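Laccase (Uncultured bacterium, PDB 4F7K) is a bacterial laccase, a multicopper oxidase that probably couples one-electron oxidation of phenolic substrates to the four-electron reduction of dioxygen to water. Local coordinates at residues T347-G352 against L403-A408; F360-A365 against D374-D379. All coordinates share one frame; numbering follows the deposited sequence.

Contact 1: T347-G352 against L403-A408; sequences TRFPHG and LGHQAA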
loop_
_atom_site.group_PDB
_atom_site.type_symbol
_atom_site.label_atom_id
_atom_site.label_comp_id
_atom_site.label_asym_id
_atom_site.label_seq_id
_atom_site.Cartn_x
_atom_site.Cartn_y
_atom_site.Cartn_z
ATOM N N THR A 347 -10.508 -15.791 -15.179
ATOM C CA THR A 347 -9.856 -15.093 -16.289
ATOM C C THR A 347 -8.407 -15.574 -16.404
ATOM O O THR A 347 -7.941 -16.298 -15.537
ATOM C CB THR A 347 -9.799 -13.556 -16.057
ATOM O OG1 THR A 347 -8.818 -13.241 -15.054
ATOM C CG2 THR A 347 -11.156 -13.012 -15.615
ATOM N N ARG A 348 -7.712 -15.152 -17.463
ATOM C CA ARG A 348 -6.252 -15.402 -17.636
ATOM C C ARG A 348 -5.304 -14.431 -16.906
ATOM O O ARG A 348 -4.078 -14.604 -16.916
ATOM C CB ARG A 348 -5.894 -15.448 -19.118
ATOM C CG ARG A 348 -6.584 -16.573 -19.880
ATOM C CD ARG A 348 -6.585 -16.277 -21.379
ATOM N NE ARG A 348 -5.233 -16.133 -21.922
ATOM C CZ ARG A 348 -4.360 -17.137 -22.061
ATOM N NH1 ARG A 348 -4.672 -18.374 -21.689
ATOM N NH2 ARG A 348 -3.160 -16.907 -22.571
ATOM N N PHE A 349 -5.878 -13.438 -16.232
ATOM C CA PHE A 349 -5.087 -12.428 -15.543
ATOM C C PHE A 349 -5.372 -12.362 -14.043
ATOM O O PHE A 349 -6.544 -12.428 -13.612
ATOM C CB PHE A 349 -5.259 -11.068 -16.223
ATOM C CG PHE A 349 -4.600 -10.995 -17.564
ATOM C CD1 PHE A 349 -3.325 -10.457 -17.698
ATOM C CD2 PHE A 349 -5.230 -11.507 -18.694
ATOM C CE1 PHE A 349 -2.700 -10.420 -18.964
ATOM C CE2 PHE A 349 -4.601 -11.468 -19.959
ATOM C CZ PHE A 349 -3.350 -10.923 -20.079
ATOM N N PRO A 350 -4.310 -12.255 -13.239
ATOM C CA PRO A 350 -4.440 -12.057 -11.778
ATOM C C PRO A 350 -5.183 -10.753 -11.482
ATOM O O PRO A 350 -5.039 -9.793 -12.246
ATOM C CB PRO A 350 -2.984 -11.942 -11.311
ATOM C CG PRO A 350 -2.217 -11.555 -12.579
ATOM C CD PRO A 350 -2.900 -12.266 -13.671
ATOM N N HIS A 351 -5.993 -10.750 -10.425
ATOM C CA HIS A 351 -6.726 -9.578 -10.012
ATOM C C HIS A 351 -6.280 -9.178 -8.632
ATOM O O HIS A 351 -6.111 -10.044 -7.773
ATOM C CB HIS A 351 -8.225 -9.858 -9.907
ATOM C CG HIS A 351 -8.939 -9.884 -11.215
ATOM N ND1 HIS A 351 -8.596 -10.753 -12.231
ATOM C CD2 HIS A 351 -9.991 -9.162 -11.672
ATOM C CE1 HIS A 351 -9.400 -10.561 -13.265
ATOM N NE2 HIS A 351 -10.264 -9.610 -12.949
ATOM N N GLY A 352 -6.074 -7.876 -8.433
ATOM C CA GLY A 352 -5.834 -7.324 -7.122
ATOM C C GLY A 352 -7.171 -7.003 -6.461
ATOM O O GLY A 352 -8.060 -6.431 -7.089
ATOM N N LEU A 403 -5.052 -6.906 -13.371
ATOM C CA LEU A 403 -3.711 -6.415 -13.612
ATOM C C LEU A 403 -3.452 -6.241 -15.120
ATOM O O LEU A 403 -3.728 -7.142 -15.922
ATOM C CB LEU A 403 -2.685 -7.342 -12.968
ATOM C CG LEU A 403 -2.304 -7.012 -11.502
ATOM C CD1 LEU A 403 -3.436 -7.139 -10.497
ATOM C CD2 LEU A 403 -1.094 -7.803 -11.037
ATOM N N GLY A 404 -2.970 -5.059 -15.496
ATOM C CA GLY A 404 -2.569 -4.802 -16.859
ATOM C C GLY A 404 -3.733 -4.311 -17.679
ATOM O O GLY A 404 -3.630 -4.145 -18.887
ATOM N N HIS A 405 -4.854 -4.094 -17.022
ATOM C CA HIS A 405 -6.056 -3.751 -17.735
ATOM C C HIS A 405 -6.671 -2.464 -17.213
ATOM O O HIS A 405 -6.659 -2.176 -16.014
ATOM C CB HIS A 405 -7.038 -4.933 -17.746
ATOM C CG HIS A 405 -6.562 -6.083 -18.585
ATOM N ND1 HIS A 405 -5.527 -6.910 -18.198
ATOM C CD2 HIS A 405 -6.950 -6.515 -19.810
ATOM C CE1 HIS A 405 -5.308 -7.809 -19.142
ATOM N NE2 HIS A 405 -6.162 -7.597 -20.126
ATOM N N GLN A 406 -7.203 -1.694 -18.146
ATOM C CA GLN A 406 -7.840 -0.437 -17.839
ATOM C C GLN A 406 -9.240 -0.693 -17.330
ATOM O O GLN A 406 -10.144 -1.005 -18.089
ATOM C CB GLN A 406 -7.882 0.430 -19.084
ATOM C CG GLN A 406 -6.726 1.374 -19.186
ATOM C CD GLN A 406 -6.855 2.500 -18.208
ATOM O OE1 GLN A 406 -7.742 2.488 -17.362
ATOM N NE2 GLN A 406 -5.975 3.486 -18.313
ATOM N N ALA A 407 -9.398 -0.563 -16.026
ATOM C CA ALA A 407 -10.671 -0.756 -15.362
ATOM C C ALA A 407 -11.346 0.594 -15.232
ATOM O O ALA A 407 -10.897 1.578 -15.812
ATOM C CB ALA A 407 -10.459 -1.269 -13.957
ATOM N N ALA A 408 -12.454 0.623 -14.502
ATOM C CA ALA A 408 -13.209 1.848 -14.302
ATOM C C ALA A 408 -14.008 1.742 -13.013
ATOM O O ALA A 408 -13.650 0.976 -12.121
ATOM C CB ALA A 408 -14.112 2.117 -15.474
#
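The imidazole of His405 stands edge-on over one face of the Phe349 ring, with CE1 above the ring centre. The planes meet at 69° and the centroids lie 4.5 Å apart, a T-shaped (edge-to-face) pair. CE1 is almost equally far from all six ring carbons, as close as 3.6 Å to Phe349 CD1. Phe349 reaches this place with CG beside its backbone N (chi1 -71°). At its own edge the imidazole is steadied by ND1, which donates at 2.9 Å to the carbonyl O of Leu403; that oxygen lies in the ring plane, while the nitrogen sits above the carbonyl plane. His351 is held similarly, its ND1 donating to Phe349 O at 3.0 Å. A serine in place of Phe349 would remove the aromatic face, and the CE1 edge of His405 would probably lose its packing partner and turn more easily.

The backbones are joined by Leu403 N donating to Pro350 O at 3.1 Å, a straight bond (165° at the hydrogen). The Leu403 side chain packs along 350-352, its CD1 3.4 Å from Gly352 N and its CD2 against Pro350 CG.

The sequence around His405 matches the HCHxxxH signature of multicopper oxidases, whose last histidine normally ligates the type 1 copper through ND1, as does the histidine equivalent to His351. In this model both ND1 atoms are spent on carbonyl oxygens, and His351 ND1 and His405 ND1 are 7.7 Å apart, too far to share one metal ion. The chemistry is therefore consistent with a type 1 site that is not assembled here, the imidazole of His405 being parked against Phe349 instead.

Contact 2: F360-A365 against D374-D379; sequences FFEVGA and DTTLVD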
loop_
_atom_site.group_PDB
_atom_site.type_symbol
_atom_site.label_atom_id
_atom_site.label_comp_id
_atom_site.label_asym_id
_atom_site.label_seq_id
_atom_site.Cartn_x
_atom_site.Cartn_y
_atom_site.Cartn_z
ATOM N N PHE A 360 -9.129 -8.129 6.483
ATOM C CA PHE A 360 -9.699 -9.465 6.380
ATOM C C PHE A 360 -8.599 -10.516 6.409
ATOM O O PHE A 360 -7.441 -10.216 6.063
ATOM C CB PHE A 360 -10.485 -9.608 5.075
ATOM C CG PHE A 360 -9.671 -9.307 3.843
ATOM C CD1 PHE A 360 -8.819 -10.260 3.307
ATOM C CD2 PHE A 360 -9.743 -8.051 3.238
ATOM C CE1 PHE A 360 -8.061 -9.984 2.155
ATOM C CE2 PHE A 360 -8.978 -7.764 2.100
ATOM C CZ PHE A 360 -8.132 -8.743 1.562
ATOM N N PHE A 361 -8.968 -11.741 6.797
ATOM C CA PHE A 361 -8.051 -12.882 6.731
ATOM C C PHE A 361 -8.066 -13.607 5.372
ATOM O O PHE A 361 -9.138 -13.933 4.852
ATOM C CB PHE A 361 -8.385 -13.907 7.813
ATOM C CG PHE A 361 -8.188 -13.411 9.219
ATOM C CD1 PHE A 361 -6.931 -13.463 9.826
ATOM C CD2 PHE A 361 -9.272 -12.940 9.960
ATOM C CE1 PHE A 361 -6.753 -13.031 11.144
ATOM C CE2 PHE A 361 -9.104 -12.495 11.276
ATOM C CZ PHE A 361 -7.845 -12.542 11.871
ATOM N N GLU A 362 -6.885 -13.888 4.820
ATOM C CA GLU A 362 -6.804 -14.872 3.744
ATOM C C GLU A 362 -6.903 -16.270 4.393
ATOM O O GLU A 362 -6.472 -16.465 5.537
ATOM C CB GLU A 362 -5.525 -14.734 2.900
ATOM C CG GLU A 362 -5.284 -13.326 2.221
ATOM C CD GLU A 362 -3.876 -13.159 1.648
ATOM O OE1 GLU A 362 -2.945 -13.786 2.162
ATOM O OE2 GLU A 362 -3.674 -12.367 0.687
ATOM N N VAL A 363 -7.519 -17.210 3.681
ATOM C CA VAL A 363 -7.719 -18.571 4.191
ATOM C C VAL A 363 -6.746 -19.503 3.481
ATOM O O VAL A 363 -6.708 -19.556 2.253
ATOM C CB VAL A 363 -9.188 -19.022 4.045
ATOM C CG1 VAL A 363 -9.360 -20.505 4.383
ATOM C CG2 VAL A 363 -10.077 -18.182 4.939
ATOM N N GLY A 364 -5.935 -20.206 4.264
ATOM C CA GLY A 364 -4.906 -21.088 3.716
ATOM C C GLY A 364 -5.432 -22.358 3.057
ATOM O O GLY A 364 -6.628 -22.675 3.121
ATOM N N ALA A 365 -4.506 -23.081 2.429
ATOM C CA ALA A 365 -4.768 -24.343 1.738
ATOM C C ALA A 365 -5.404 -25.403 2.628
ATOM O O ALA A 365 -5.928 -26.383 2.126
ATOM C CB ALA A 365 -3.471 -24.886 1.115
ATOM N N ASP A 374 -5.382 -6.010 3.996
ATOM C CA ASP A 374 -6.471 -5.189 3.507
ATOM C C ASP A 374 -6.541 -5.268 1.963
ATOM O O ASP A 374 -7.497 -4.766 1.357
ATOM C CB ASP A 374 -6.419 -3.738 4.065
ATOM C CG ASP A 374 -5.129 -2.998 3.717
ATOM O OD1 ASP A 374 -4.683 -3.083 2.533
ATOM O OD2 ASP A 374 -4.560 -2.313 4.631
ATOM N N THR A 375 -5.560 -5.948 1.363
ATOM C CA THR A 375 -5.449 -6.075 -0.077
ATOM C C THR A 375 -4.922 -7.459 -0.356
ATOM O O THR A 375 -3.915 -7.866 0.231
ATOM C CB THR A 375 -4.387 -5.073 -0.640
ATOM O OG1 THR A 375 -4.671 -3.749 -0.184
ATOM C CG2 THR A 375 -4.320 -5.080 -2.162
ATOM N N THR A 376 -5.552 -8.161 -1.282
ATOM C CA THR A 376 -5.110 -9.485 -1.607
ATOM C C THR A 376 -4.960 -9.691 -3.111
ATOM O O THR A 376 -5.218 -8.778 -3.890
ATOM C CB THR A 376 -5.997 -10.554 -0.956
ATOM O OG1 THR A 376 -5.401 -11.827 -1.163
ATOM C CG2 THR A 376 -7.428 -10.525 -1.483
ATOM N N LEU A 377 -4.469 -10.854 -3.509
ATOM C CA LEU A 377 -4.216 -11.129 -4.919
ATOM C C LEU A 377 -4.737 -12.489 -5.250
ATOM O O LEU A 377 -4.417 -13.444 -4.554
ATOM C CB LEU A 377 -2.718 -11.079 -5.283
ATOM C CG LEU A 377 -2.565 -11.340 -6.803
ATOM C CD1 LEU A 377 -2.366 -10.056 -7.596
ATOM C CD2 LEU A 377 -1.505 -12.404 -7.138
ATOM N N VAL A 378 -5.566 -12.574 -6.282
ATOM C CA VAL A 378 -6.076 -13.867 -6.728
ATOM C C VAL A 378 -5.588 -14.138 -8.131
ATOM O O VAL A 378 -6.022 -13.497 -9.095
ATOM C CB VAL A 378 -7.607 -13.945 -6.689
ATOM C CG1 VAL A 378 -8.090 -15.347 -7.100
ATOM C CG2 VAL A 378 -8.119 -13.598 -5.286
ATOM N N ASP A 379 -4.677 -15.098 -8.239
ATOM C CA ASP A 379 -4.123 -15.433 -9.523
ATOM C C ASP A 379 -5.147 -16.008 -10.482
ATOM O O ASP A 379 -6.236 -16.437 -10.079
ATOM C CB ASP A 379 -2.900 -16.333 -9.394
ATOM C CG ASP A 379 -1.775 -15.915 -10.352
ATOM O OD1 ASP A 379 -2.011 -15.793 -11.599
ATOM O OD2 ASP A 379 -0.655 -15.682 -9.831
#
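Phe360 and Thr376 meet inside a cupredoxin-like beta sandwich, from strands that belong to its two facing sheets. The segment axes of 360-363 and 375-378 approach to 8.7 Å at an angle of 25°, too far for main-chain pairing, so side chains bridge the gap. Phe360 has CG between its backbone N and carbonyl carbon (chi1 56°), which swings the ring across to the other strand. There CZ packs on Thr376 CG2 at 3.6 Å, and CE2 comes within 3.4 Å of Asp374 O, an oxygen hydrogen-bonded to His354 ND1.

The two branches of Thr376 divide the work: CG2 serves the phenyl ring, while OG1, placed anti to the backbone N (chi1 -172°), is turned to Glu362. Glu362 runs extended beyond CG, bringing its carboxylate alongside the threonine; its other oxygen, OE1, has a long, weak ion pair with Arg384. The side chain of Asp374 leaves its backbone away from strand 360-363 and forms a salt bridge with Arg232.

The hydrogen bond between the two strands is Thr376 OG1 donating at 2.6 Å to the anti side of Glu362 OE2, somewhat out of the carboxylate plane.

In the fold
Coming from the N terminus, the chain enters contact 1 at 347-352, runs along strand 351-355 and passes to the facing sheet with strand 360-363, where contact 2 begins. Eight residues, including strand 369-373, separate the halves of contact 2, and 375-378 brings the chain back to the first sheet beside 351-355. Strands 383-390 and 395-402 then lead to 403-408, closing the 50-residue loop of contact 1. Contact 2 is thus nested within contact 1. The two adjoin, with centres 16 Å apart: His351 O lies 3.0 Å from Val378 N, a probable hydrogen bond. Contact 1 ties the start of strand 351-355 and the loop before it to the loop after strand 395-402; contact 2 joins the two sheets.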